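Local structure of aclacinomycin-N/aclacinomycin-A oxidase (Streptomyces galilaeus, 2IPI) at residues 164-167 with 168-171; 273-276 with 277-281; 284-287 with 288-291; 308-311 with 312-315; 321-324 with 325-329. The protein catalyses the last two steps of aclacinomycin biosynthesis, oxidising the terminal sugar of aclacinomycin N to give aclacinomycin A and then aclacinomycin Y, with a bicovalently bound FAD. All coordinates share one frame; numbering follows the deposited sequence.

In the fold
The five contacts follow one another along the chain and lie on the same side of its centre. Contact 1, in the FAD-binding part, forms helix 167-170; contact 2 ends helix 262-278; contact 3 leads into strand 290-296; contact 4 leaves the neighbouring strand 302-310 of the seven-stranded antiparallel sheet; contact 5 ends helix 316-327. Contact 3 is central: its centre lies about 8 Å from that of contact 1, about 9 Å from contact 4 and about 11 Å from contact 2, and it touches all four others. Trp-275, Tyr-286, Met-289 and Phe-323 pack together here, and Arg-168 reaches this cluster, which lies on the sheet that carries the active-site Tyr-397, from the FAD-binding part.

Contact 1: 164-167 with 168-171; sequences GPLS and RRDG
Leu-166 and Arg-169 lie side by side over one turn of a short helix, and their aliphatic parts form the close-packed portion of this contact. CD2 of Leu-166 presses on CD of Arg-169 at 3.3 Å. Arg-169 places its CG between its own backbone N and carbonyl carbon (chi1 87°), which carries the methylene chain back alongside the leucine. A bend at chi3 then turns the guanidinium so that Leu-166 CD1 meets its edge, in plane, 4.0 Å from NH1. Asp-170 OD2 sits above one guanidinium face, 3.3 Å from Arg-169 NH1; this salt bridge works by charge alone, since no N-H points at the oxygen, and NH1 gives its hydrogen bond to Lys-243 O instead. Beneath the side chains, Asp-170 N donates to Leu-166 O at 2.9 Å. The buried Ser-167 OG takes the N-H of Gly-164, with 2.9 Å between OG and that N, and ties the turn to its own beginning.

The other flank is water-filled rather than packed. Two waters lie between the turn and the start of the helix: one accepts from Arg-168 N at 2.9 Å, while the second donates to Pro-165 O at 2.7 Å and accepts weakly from Arg-169 N. A type I beta turn thus runs into a one-turn helix with Leu-166 as N-cap, ended by Gly-171 at positive phi, in the PCMH-type FAD-binding region, with the Ser-167 side chain about 7 Å from the bound FAD.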
loop_
_atom_site.group_PDB
_atom_site.type_symbol
_atom_site.label_atom_id
_atom_site.label_comp_id
_atom_site.label_asym_id
_atom_site.label_seq_id
_atom_site.Cartn_x
_atom_site.Cartn_y
_atom_site.Cartn_z
ATOM N N GLY A 164 5.712 -2.432 4.306
ATOM C CA GLY A 164 6.074 -1.429 5.305
ATOM C C GLY A 164 7.539 -1.492 5.665
ATOM O O GLY A 164 8.326 -1.980 4.856
ATOM N N PRO A 165 7.856 -0.982 6.843
ATOM C CA PRO A 165 9.234 -0.869 7.333
ATOM C C PRO A 165 9.961 -2.192 7.510
ATOM O O PRO A 165 11.195 -2.292 7.451
ATOM C CB PRO A 165 9.028 -0.201 8.703
ATOM C CG PRO A 165 7.741 0.548 8.559
ATOM C CD PRO A 165 6.868 -0.430 7.800
ATOM N N LEU A 166 9.219 -3.283 7.730
ATOM C CA LEU A 166 9.905 -4.572 7.876
ATOM C C LEU A 166 9.911 -5.369 6.591
ATOM O O LEU A 166 10.357 -6.520 6.580
ATOM C CB LEU A 166 9.293 -5.384 9.031
ATOM C CG LEU A 166 9.376 -4.764 10.422
ATOM C CD1 LEU A 166 8.647 -5.589 11.476
ATOM C CD2 LEU A 166 10.814 -4.554 10.868
ATOM N N SER A 167 9.452 -4.811 5.456
ATOM C CA SER A 167 9.453 -5.676 4.260
ATOM C C SER A 167 10.858 -6.127 3.857
ATOM O O SER A 167 11.079 -7.298 3.544
ATOM C CB SER A 167 8.789 -4.982 3.072
ATOM O OG SER A 167 7.474 -4.580 3.430
ATOM N N ARG A 168 11.799 -5.191 3.876
ATOM C CA ARG A 168 13.190 -5.474 3.584
ATOM C C ARG A 168 13.706 -6.737 4.280
ATOM O O ARG A 168 14.448 -7.483 3.653
ATOM C CB ARG A 168 14.094 -4.297 4.010
ATOM C CG ARG A 168 14.255 -3.276 2.890
ATOM C CD ARG A 168 15.705 -2.851 2.730
ATOM N NE ARG A 168 16.069 -1.705 3.529
ATOM C CZ ARG A 168 17.301 -1.259 3.744
ATOM N NH1 ARG A 168 18.377 -1.851 3.225
ATOM N NH2 ARG A 168 17.456 -0.181 4.509
ATOM N N ARG A 169 13.265 -6.913 5.515
ATOM C CA ARG A 169 13.640 -7.937 6.488
ATOM C C ARG A 169 12.840 -9.240 6.299
ATOM O O ARG A 169 13.425 -10.330 6.326
ATOM C CB ARG A 169 13.519 -7.462 7.941
ATOM C CG ARG A 169 12.204 -7.584 8.686
ATOM C CD ARG A 169 12.288 -7.423 10.188
ATOM N NE ARG A 169 12.690 -8.624 10.892
ATOM C CZ ARG A 169 12.055 -9.221 11.904
ATOM N NH1 ARG A 169 10.934 -8.732 12.381
ATOM N NH2 ARG A 169 12.567 -10.326 12.441
ATOM N N ASP A 170 11.537 -9.137 6.131
ATOM C CA ASP A 170 10.650 -10.292 6.078
ATOM C C ASP A 170 9.811 -10.383 4.808
ATOM O O ASP A 170 9.122 -11.409 4.673
ATOM C CB ASP A 170 9.665 -10.264 7.241
ATOM C CG ASP A 170 10.271 -10.252 8.626
ATOM O OD1 ASP A 170 11.352 -10.819 8.835
ATOM O OD2 ASP A 170 9.625 -9.658 9.516
ATOM N N GLY A 171 9.817 -9.410 3.926
ATOM C CA GLY A 171 9.108 -9.371 2.663
ATOM C C GLY A 171 7.747 -8.731 2.706
ATOM O O GLY A 171 7.387 -7.981 3.615
HETATM O O HOH W 1 11.716 -2.376 4.650
HETATM O O HOH W 2 12.888 -4.305 6.955
#

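Contact 2: 273-276 with 277-281; sequences GAWH and QSNSA
The side chain of Trp-275 leaves opposite its amide nitrogen (chi1 -177°) and Asn-279, one turn later, turns its own to an intermediate chi1 of -132°; together these torsions lay the asparagine over the indole. CB of Asn-279 stands 3.7 Å from the centroid of the six-membered ring, almost on its normal, in a CH-pi contact. The amide follows the ring surface with its plane tilted by 25°, and OD1 comes to 3.7 Å from CZ2 of Trp-275. The same ring has His-276 on another side: CG of the histidine lies in the indole plane at its edge, and CE3 of Trp-275 sits 3.7 Å above the centre of the imidazole. ND1 of His-276 is bonded to His-272 O, which fixes the rotation of that ring.

All this happens where helix 262-278 runs out, so the pairing is an i to i+4 contact over its last turn. Gln-277 N still donates to Gly-273 O at 3.2 Å, but Ser-278 N is shared weakly between the carbonyl oxygens of Ala-274 and Trp-275. Asn-279 N then bonds to Trp-275 O at 2.8 Å, bringing the asparagine back toward the residue whose ring it covers. Tyr-286 meets the indole edge-to-face. Beyond the helix, Ser-280 OG is hydrogen-bonded to Tyr-399 O, and its side chain rests on Arg-168.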
loop_
_atom_site.group_PDB
_atom_site.type_symbol
_atom_site.label_atom_id
_atom_site.label_comp_id
_atom_site.label_asym_id
_atom_site.label_seq_id
_atom_site.Cartn_x
_atom_site.Cartn_y
_atom_site.Cartn_z
ATOM N N GLY A 273 20.411 6.762 -4.504
ATOM C CA GLY A 273 20.156 5.739 -5.487
ATOM C C GLY A 273 21.299 4.791 -5.744
ATOM O O GLY A 273 21.078 3.589 -5.941
ATOM N N ALA A 274 22.561 5.243 -5.761
ATOM C CA ALA A 274 23.639 4.268 -5.933
ATOM C C ALA A 274 23.711 3.299 -4.744
ATOM O O ALA A 274 24.061 2.141 -4.964
ATOM C CB ALA A 274 24.993 4.939 -6.117
ATOM N N TRP A 275 23.408 3.747 -3.526
ATOM C CA TRP A 275 23.511 2.939 -2.309
ATOM C C TRP A 275 22.449 1.845 -2.315
ATOM O O TRP A 275 22.710 0.672 -2.031
ATOM C CB TRP A 275 23.357 3.818 -1.069
ATOM C CG TRP A 275 23.500 3.160 0.268
ATOM C CD1 TRP A 275 24.640 3.116 1.038
ATOM C CD2 TRP A 275 22.496 2.451 1.014
ATOM N NE1 TRP A 275 24.406 2.431 2.202
ATOM C CE2 TRP A 275 23.100 2.008 2.221
ATOM C CE3 TRP A 275 21.148 2.138 0.804
ATOM C CZ2 TRP A 275 22.405 1.280 3.183
ATOM C CZ3 TRP A 275 20.463 1.418 1.760
ATOM C CH2 TRP A 275 21.081 0.992 2.941
ATOM N N HIS A 276 21.201 2.298 -2.657
ATOM C CA HIS A 276 20.101 1.328 -2.688
ATOM C C HIS A 276 20.352 0.224 -3.699
ATOM O O HIS A 276 19.948 -0.916 -3.480
ATOM C CB HIS A 276 18.768 2.035 -2.961
ATOM C CG HIS A 276 18.242 2.665 -1.710
ATOM N ND1 HIS A 276 18.619 3.919 -1.266
ATOM C CD2 HIS A 276 17.368 2.184 -0.798
ATOM C CE1 HIS A 276 17.987 4.177 -0.137
ATOM N NE2 HIS A 276 17.223 3.146 0.170
ATOM N N GLN A 277 21.029 0.558 -4.796
ATOM C CA GLN A 277 21.288 -0.487 -5.785
ATOM C C GLN A 277 22.315 -1.463 -5.231
ATOM O O GLN A 277 22.352 -2.627 -5.626
ATOM C CB GLN A 277 21.743 0.128 -7.105
ATOM C CG GLN A 277 21.906 -0.835 -8.266
ATOM C CD GLN A 277 22.701 -0.238 -9.415
ATOM O OE1 GLN A 277 22.640 0.965 -9.666
ATOM N NE2 GLN A 277 23.463 -1.059 -10.137
ATOM N N SER A 278 23.341 -1.030 -4.339
ATOM C CA SER A 278 24.349 -1.929 -3.789
ATOM C C SER A 278 23.835 -2.635 -2.538
ATOM O O SER A 278 24.279 -3.769 -2.234
ATOM C CB SER A 278 25.635 -1.164 -3.470
ATOM O OG SER A 278 26.219 -0.638 -4.649
ATOM N N ASN A 279 22.921 -2.073 -1.782
ATOM C CA ASN A 279 22.621 -2.611 -0.464
ATOM C C ASN A 279 21.183 -3.027 -0.233
ATOM O O ASN A 279 20.403 -2.231 0.292
ATOM C CB ASN A 279 22.973 -1.521 0.564
ATOM C CG ASN A 279 23.801 -2.027 1.721
ATOM O OD1 ASN A 279 23.237 -2.302 2.781
ATOM N ND2 ASN A 279 25.110 -2.158 1.511
ATOM N N SER A 280 20.809 -4.255 -0.579
ATOM C CA SER A 280 19.516 -4.763 -0.135
ATOM C C SER A 280 19.408 -6.286 -0.280
ATOM O O SER A 280 20.271 -7.020 0.188
ATOM C CB SER A 280 18.361 -4.133 -0.906
ATOM O OG SER A 280 17.134 -4.594 -0.356
ATOM N N ALA A 281 18.331 -6.685 -0.931
ATOM C CA ALA A 281 17.876 -7.991 -1.360
ATOM C C ALA A 281 18.755 -9.141 -0.868
ATOM O O ALA A 281 19.485 -9.732 -1.674
ATOM C CB ALA A 281 17.786 -7.989 -2.889
#

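Contact 3: 284-287 with 288-291; sequences TPYA and SMHS
A short 3-10 turn leads into strand 290-296 here, and across it Tyr-286 and Met-289 form a Met-aromatic contact. The two side chains lie next to each other and point the same way. SD of Met-289 is 3.9 Å from CD1 of Tyr-286 and just as near its CE1, while the distance from SD to the ring centroid is 5.0 Å; the sulfur thus meets one flank of the phenol ring at an oblique angle. The methionine chain starts out trans to its own N (chi1 -158°) and continues extended to the sulfur, and a bend at chi3 (80°) swings the terminal methyl aside to Phe-323.

The backbone supplies the curvature. Ala-287 N bonds to Thr-284 O at 2.9 Å, with a weak additional bond to the threonine OG1. Ser-288 N donates to Pro-285 O at 3.1 Å. Met-289 N reaches Tyr-286 O in the next bond, although the position of that oxygen is less certain.

Other elements surround the pair: the tyrosine touches Leu-319 and Asp-322 of helix 316-327, Ile-309 packs on the methionine, and Arg-168 NE bonds weakly to Met-289 O. Past Met-289 the chain extends, and His-290 pairs with Gln-308 in the sheet. The successive i to i+3 bonds are the signature of a 3-10 turn, here delivering the chain to an antiparallel strand.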
loop_
_atom_site.group_PDB
_atom_site.type_symbol
_atom_site.label_atom_id
_atom_site.label_comp_id
_atom_site.label_asym_id
_atom_site.label_seq_id
_atom_site.Cartn_x
_atom_site.Cartn_y
_atom_site.Cartn_z
ATOM N N THR A 284 20.850 -9.477 5.410
ATOM C CA THR A 284 21.973 -8.753 5.979
ATOM C C THR A 284 21.570 -7.699 6.995
ATOM O O THR A 284 20.377 -7.412 7.086
ATOM C CB THR A 284 22.743 -8.040 4.842
ATOM O OG1 THR A 284 21.866 -7.072 4.243
ATOM C CG2 THR A 284 23.170 -9.022 3.767
ATOM N N PRO A 285 22.500 -7.123 7.751
ATOM C CA PRO A 285 22.207 -5.984 8.614
ATOM C C PRO A 285 21.293 -4.937 8.000
ATOM O O PRO A 285 20.336 -4.472 8.619
ATOM C CB PRO A 285 23.602 -5.342 8.798
ATOM C CG PRO A 285 24.517 -6.519 8.817
ATOM C CD PRO A 285 23.916 -7.529 7.877
ATOM N N TYR A 286 21.616 -4.547 6.769
ATOM C CA TYR A 286 20.872 -3.435 6.162
ATOM C C TYR A 286 19.526 -3.905 5.650
ATOM O O TYR A 286 18.649 -3.084 5.376
ATOM C CB TYR A 286 21.707 -2.754 5.080
ATOM C CG TYR A 286 22.607 -1.662 5.636
ATOM C CD1 TYR A 286 22.110 -0.604 6.388
ATOM C CD2 TYR A 286 23.973 -1.704 5.412
ATOM C CE1 TYR A 286 22.947 0.382 6.891
ATOM C CE2 TYR A 286 24.817 -0.728 5.898
ATOM C CZ TYR A 286 24.301 0.313 6.644
ATOM O OH TYR A 286 25.168 1.274 7.123
ATOM N N ALA A 287 19.290 -5.208 5.548
ATOM C CA ALA A 287 17.928 -5.680 5.280
ATOM C C ALA A 287 16.971 -5.239 6.373
ATOM O O ALA A 287 15.759 -5.144 6.167
ATOM C CB ALA A 287 17.875 -7.184 5.129
ATOM N N SER A 288 17.480 -4.938 7.577
ATOM C CA SER A 288 16.576 -4.567 8.655
ATOM C C SER A 288 16.348 -3.062 8.740
ATOM O O SER A 288 15.544 -2.649 9.576
ATOM C CB SER A 288 17.113 -5.097 9.991
ATOM O OG SER A 288 17.011 -6.512 9.971
ATOM N N MET A 289 17.014 -2.281 7.903
ATOM C CA MET A 289 16.810 -0.821 7.888
ATOM C C MET A 289 15.658 -0.417 6.990
ATOM O O MET A 289 15.437 -1.024 5.936
ATOM C CB MET A 289 18.101 -0.130 7.414
ATOM C CG MET A 289 18.265 1.332 7.808
ATOM S SD MET A 289 19.518 2.244 6.866
ATOM C CE MET A 289 18.611 2.609 5.365
ATOM N N HIS A 290 14.891 0.605 7.358
ATOM C CA HIS A 290 13.904 1.212 6.473
ATOM C C HIS A 290 14.099 2.729 6.444
ATOM O O HIS A 290 14.429 3.326 7.479
ATOM C CB HIS A 290 12.489 0.858 6.922
ATOM C CG HIS A 290 11.381 1.434 6.095
ATOM N ND1 HIS A 290 10.606 2.492 6.534
ATOM C CD2 HIS A 290 10.898 1.125 4.874
ATOM C CE1 HIS A 290 9.701 2.805 5.629
ATOM N NE2 HIS A 290 9.863 1.984 4.603
ATOM N N SER A 291 13.904 3.348 5.279
ATOM C CA SER A 291 13.884 4.802 5.207
ATOM C C SER A 291 12.875 5.279 4.160
ATOM O O SER A 291 12.647 4.606 3.164
ATOM C CB SER A 291 15.243 5.419 4.892
ATOM O OG SER A 291 15.613 5.260 3.541
#

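Contact 4: 308-311 with 312-315; sequences QIDG and GLDG
This is a surface turn at the end of strand 302-310, in which Asp-310 and Leu-313 meet as the chain leaves the sheet for helix 316-327. The four residues from Asp-310 to Leu-313 make a type I beta turn, closed by Leu-313 N donating to Asp-310 O at 3.1 Å, a bond whose acceptor is placed with less certainty than usual. A second bond reinforces it from the side chain: Gly-312 N reaches OD1 of Asp-310 at 2.9 Å with an N-H...O angle of 154°, completing an Asx turn. Swung away from its own backbone N (chi1 160°), the carboxylate folds over the start of the turn, and the glycine N-H meets OD1 from above the carboxylate plane. The same oxygen also accepts from Thr-246 N, so two backbone amides from different parts of the chain hold the group.

The apolar half of the contact belongs to Ile-309 and Leu-313, whose side chains run at about a right angle. As modelled, CD2 of Leu-313 comes to 4.1 Å from Ile-309 CD1. The other leucine branch, CD1, is also near the isoleucine, but it lies too close to Asp-310 O, and the placement of the whole leucine end is therefore doubtful.

Ile-309 and Leu-313 both pack on Leu-319 of helix 316-327, whose N-cap is Gly-315. On the sheet side, Ile-309 pairs through its backbone with Leu-249 of strand 248-256, and Gly-311 with Ser-247 just before that strand.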
loop_
_atom_site.group_PDB
_atom_site.type_symbol
_atom_site.label_atom_id
_atom_site.label_comp_id
_atom_site.label_asym_id
_atom_site.label_seq_id
_atom_site.Cartn_x
_atom_site.Cartn_y
_atom_site.Cartn_z
ATOM N N GLN A 308 15.039 4.124 9.863
ATOM C CA GLN A 308 14.844 3.385 11.117
ATOM C C GLN A 308 15.442 1.984 11.026
ATOM O O GLN A 308 15.644 1.477 9.929
ATOM C CB GLN A 308 13.369 3.333 11.494
ATOM C CG GLN A 308 12.527 2.401 10.639
ATOM C CD GLN A 308 11.038 2.630 10.814
ATOM O OE1 GLN A 308 10.434 2.264 11.833
ATOM N NE2 GLN A 308 10.448 3.247 9.797
ATOM N N ILE A 309 15.728 1.375 12.174
ATOM C CA ILE A 309 16.291 0.036 12.230
ATOM C C ILE A 309 16.071 -0.585 13.615
ATOM O O ILE A 309 15.835 0.128 14.589
ATOM C CB ILE A 309 17.806 0.020 11.924
ATOM C CG1 ILE A 309 18.341 -1.334 11.513
ATOM C CG2 ILE A 309 18.584 0.568 13.122
ATOM C CD1 ILE A 309 19.600 -1.348 10.681
ATOM N N ASP A 310 16.154 -1.909 13.692
ATOM C CA ASP A 310 16.005 -2.611 14.972
ATOM C C ASP A 310 17.173 -2.213 15.864
ATOM O O ASP A 310 18.328 -2.533 15.563
ATOM C CB ASP A 310 15.934 -4.101 14.719
ATOM C CG ASP A 310 16.231 -5.054 15.840
ATOM O OD1 ASP A 310 15.910 -4.783 17.015
ATOM O OD2 ASP A 310 16.791 -6.139 15.528
ATOM N N GLY A 311 16.862 -1.514 16.941
ATOM C CA GLY A 311 17.845 -1.086 17.908
ATOM C C GLY A 311 18.547 -2.222 18.623
ATOM O O GLY A 311 19.483 -1.985 19.398
ATOM N N GLY A 312 18.142 -3.468 18.402
ATOM C CA GLY A 312 18.832 -4.588 19.023
ATOM C C GLY A 312 19.868 -5.229 18.143
ATOM O O GLY A 312 20.451 -6.255 18.549
ATOM N N LEU A 313 20.136 -4.710 16.930
ATOM C CA LEU A 313 21.156 -5.444 16.167
ATOM C C LEU A 313 22.525 -4.789 16.374
ATOM O O LEU A 313 22.665 -3.572 16.461
ATOM C CB LEU A 313 20.876 -5.552 14.679
ATOM C CG LEU A 313 20.061 -4.541 13.899
ATOM C CD1 LEU A 313 20.551 -3.104 13.973
ATOM C CD2 LEU A 313 20.036 -4.979 12.429
ATOM N N ASP A 314 23.524 -5.633 16.433
ATOM C CA ASP A 314 24.922 -5.263 16.621
ATOM C C ASP A 314 25.299 -4.073 15.746
ATOM O O ASP A 314 24.969 -4.039 14.577
ATOM C CB ASP A 314 25.836 -6.452 16.316
ATOM N N GLY A 315 26.037 -3.125 16.342
ATOM C CA GLY A 315 26.500 -1.938 15.633
ATOM C C GLY A 315 25.367 -1.284 14.856
ATOM O O GLY A 315 25.542 -0.933 13.683
#

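Contact 5: 321-324 with 325-329; sequences NDFV and AAVNE
The phenyl ring of Phe-323 receives CG2 of Val-327 obliquely. This methyl is 3.5 Å from CE2 and 3.9 Å from both CD2 and CZ of the phenylalanine. Trp-275 of helix 262-278 also meets the ring, with the two planes about 40° apart, and Leu-305 and Ile-307 of strand 302-310 touch the phenylalanine as well. Phe-323 has CG anti to the backbone N (chi1 162°), which tips the ring along the helix toward the valine four residues on; Val-327 holds CG2 across from its own carbonyl carbon, which places this methyl against CE2.

The pair is an i to i+4 contact in the last turns of helix 316-327. Val-327 N donates to Phe-323 O at 2.9 Å, and Ala-325 N to Asn-321 O at 2.9 Å. Ala-326 N is divided between two weak bonds, to the carbonyl oxygens of Asp-322 and Phe-323. The final helical bond, from Asn-328 N to Val-324 O, measures 3.0 Å; Asn-328 is then the first residue to leave helical geometry. Val-327 and Asn-328 both lean on Trp-255 of strand 248-256, and Val-327 O accepts a hydrogen bond from Asn-271 ND2 of helix 262-278.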
loop_
_atom_site.group_PDB
_atom_site.type_symbol
_atom_site.label_atom_id
_atom_site.label_comp_id
_atom_site.label_asym_id
_atom_site.label_seq_id
_atom_site.Cartn_x
_atom_site.Cartn_y
_atom_site.Cartn_z
ATOM N N ASN A 321 24.698 5.842 10.708
ATOM C CA ASN A 321 25.426 7.042 10.266
ATOM C C ASN A 321 26.306 6.722 9.057
ATOM O O ASN A 321 26.656 7.628 8.301
ATOM C CB ASN A 321 26.240 7.696 11.378
ATOM C CG ASN A 321 26.336 6.895 12.650
ATOM O OD1 ASN A 321 26.989 5.847 12.657
ATOM N ND2 ASN A 321 25.705 7.381 13.717
ATOM N N ASP A 322 26.648 5.459 8.841
ATOM C CA ASP A 322 27.426 5.077 7.659
ATOM C C ASP A 322 26.600 5.279 6.389
ATOM O O ASP A 322 27.116 5.629 5.332
ATOM C CB ASP A 322 27.913 3.638 7.752
ATOM C CG ASP A 322 29.245 3.461 8.452
ATOM O OD1 ASP A 322 29.812 4.433 9.003
ATOM O OD2 ASP A 322 29.753 2.320 8.477
ATOM N N PHE A 323 25.296 5.057 6.491
ATOM C CA PHE A 323 24.384 5.243 5.361
ATOM C C PHE A 323 24.242 6.727 5.049
ATOM O O PHE A 323 24.524 7.133 3.916
ATOM C CB PHE A 323 23.041 4.586 5.659
ATOM C CG PHE A 323 21.854 5.018 4.804
ATOM C CD1 PHE A 323 20.667 5.372 5.432
ATOM C CD2 PHE A 323 21.920 5.059 3.418
ATOM C CE1 PHE A 323 19.548 5.742 4.705
ATOM C CE2 PHE A 323 20.813 5.442 2.677
ATOM C CZ PHE A 323 19.636 5.799 3.324
ATOM N N VAL A 324 23.842 7.558 6.001
ATOM C CA VAL A 324 23.718 8.982 5.674
ATOM C C VAL A 324 25.065 9.548 5.219
ATOM O O VAL A 324 25.102 10.431 4.370
ATOM C CB VAL A 324 23.168 9.822 6.829
ATOM C CG1 VAL A 324 22.072 9.086 7.596
ATOM C CG2 VAL A 324 24.287 10.213 7.782
ATOM N N ALA A 325 26.161 9.024 5.778
ATOM C CA ALA A 325 27.464 9.510 5.316
ATOM C C ALA A 325 27.635 9.163 3.839
ATOM O O ALA A 325 28.333 9.836 3.070
ATOM C CB ALA A 325 28.582 8.951 6.172
ATOM N N ALA A 326 26.974 8.088 3.400
ATOM C CA ALA A 326 27.037 7.768 1.965
ATOM C C ALA A 326 26.092 8.681 1.195
ATOM O O ALA A 326 26.361 9.116 0.077
ATOM C CB ALA A 326 26.714 6.305 1.716
ATOM N N VAL A 327 24.954 9.002 1.795
ATOM C CA VAL A 327 23.943 9.829 1.151
ATOM C C VAL A 327 24.421 11.221 0.803
ATOM O O VAL A 327 24.122 11.775 -0.263
ATOM C CB VAL A 327 22.718 9.913 2.091
ATOM C CG1 VAL A 327 21.907 11.177 1.925
ATOM C CG2 VAL A 327 21.866 8.677 1.842
ATOM N N ASN A 328 25.177 11.876 1.686
ATOM C CA ASN A 328 25.522 13.255 1.258
ATOM C C ASN A 328 27.031 13.389 1.138
ATOM O O ASN A 328 27.595 14.458 1.383
ATOM C CB ASN A 328 24.890 14.319 2.135
ATOM C CG ASN A 328 25.399 14.580 3.527
ATOM O OD1 ASN A 328 25.188 13.743 4.414
ATOM N ND2 ASN A 328 26.049 15.715 3.743
ATOM N N GLU A 329 27.695 12.305 0.737
ATOM C CA GLU A 329 29.143 12.372 0.590
ATOM C C GLU A 329 29.599 13.508 -0.317
ATOM O O GLU A 329 30.381 14.372 0.093
ATOM C CB GLU A 329 29.741 11.069 0.041
ATOM C CG GLU A 329 31.152 10.855 0.578
ATOM C CD GLU A 329 32.265 11.301 -0.340
ATOM O OE1 GLU A 329 33.391 11.516 0.156
ATOM O OE2 GLU A 329 32.036 11.439 -1.566
#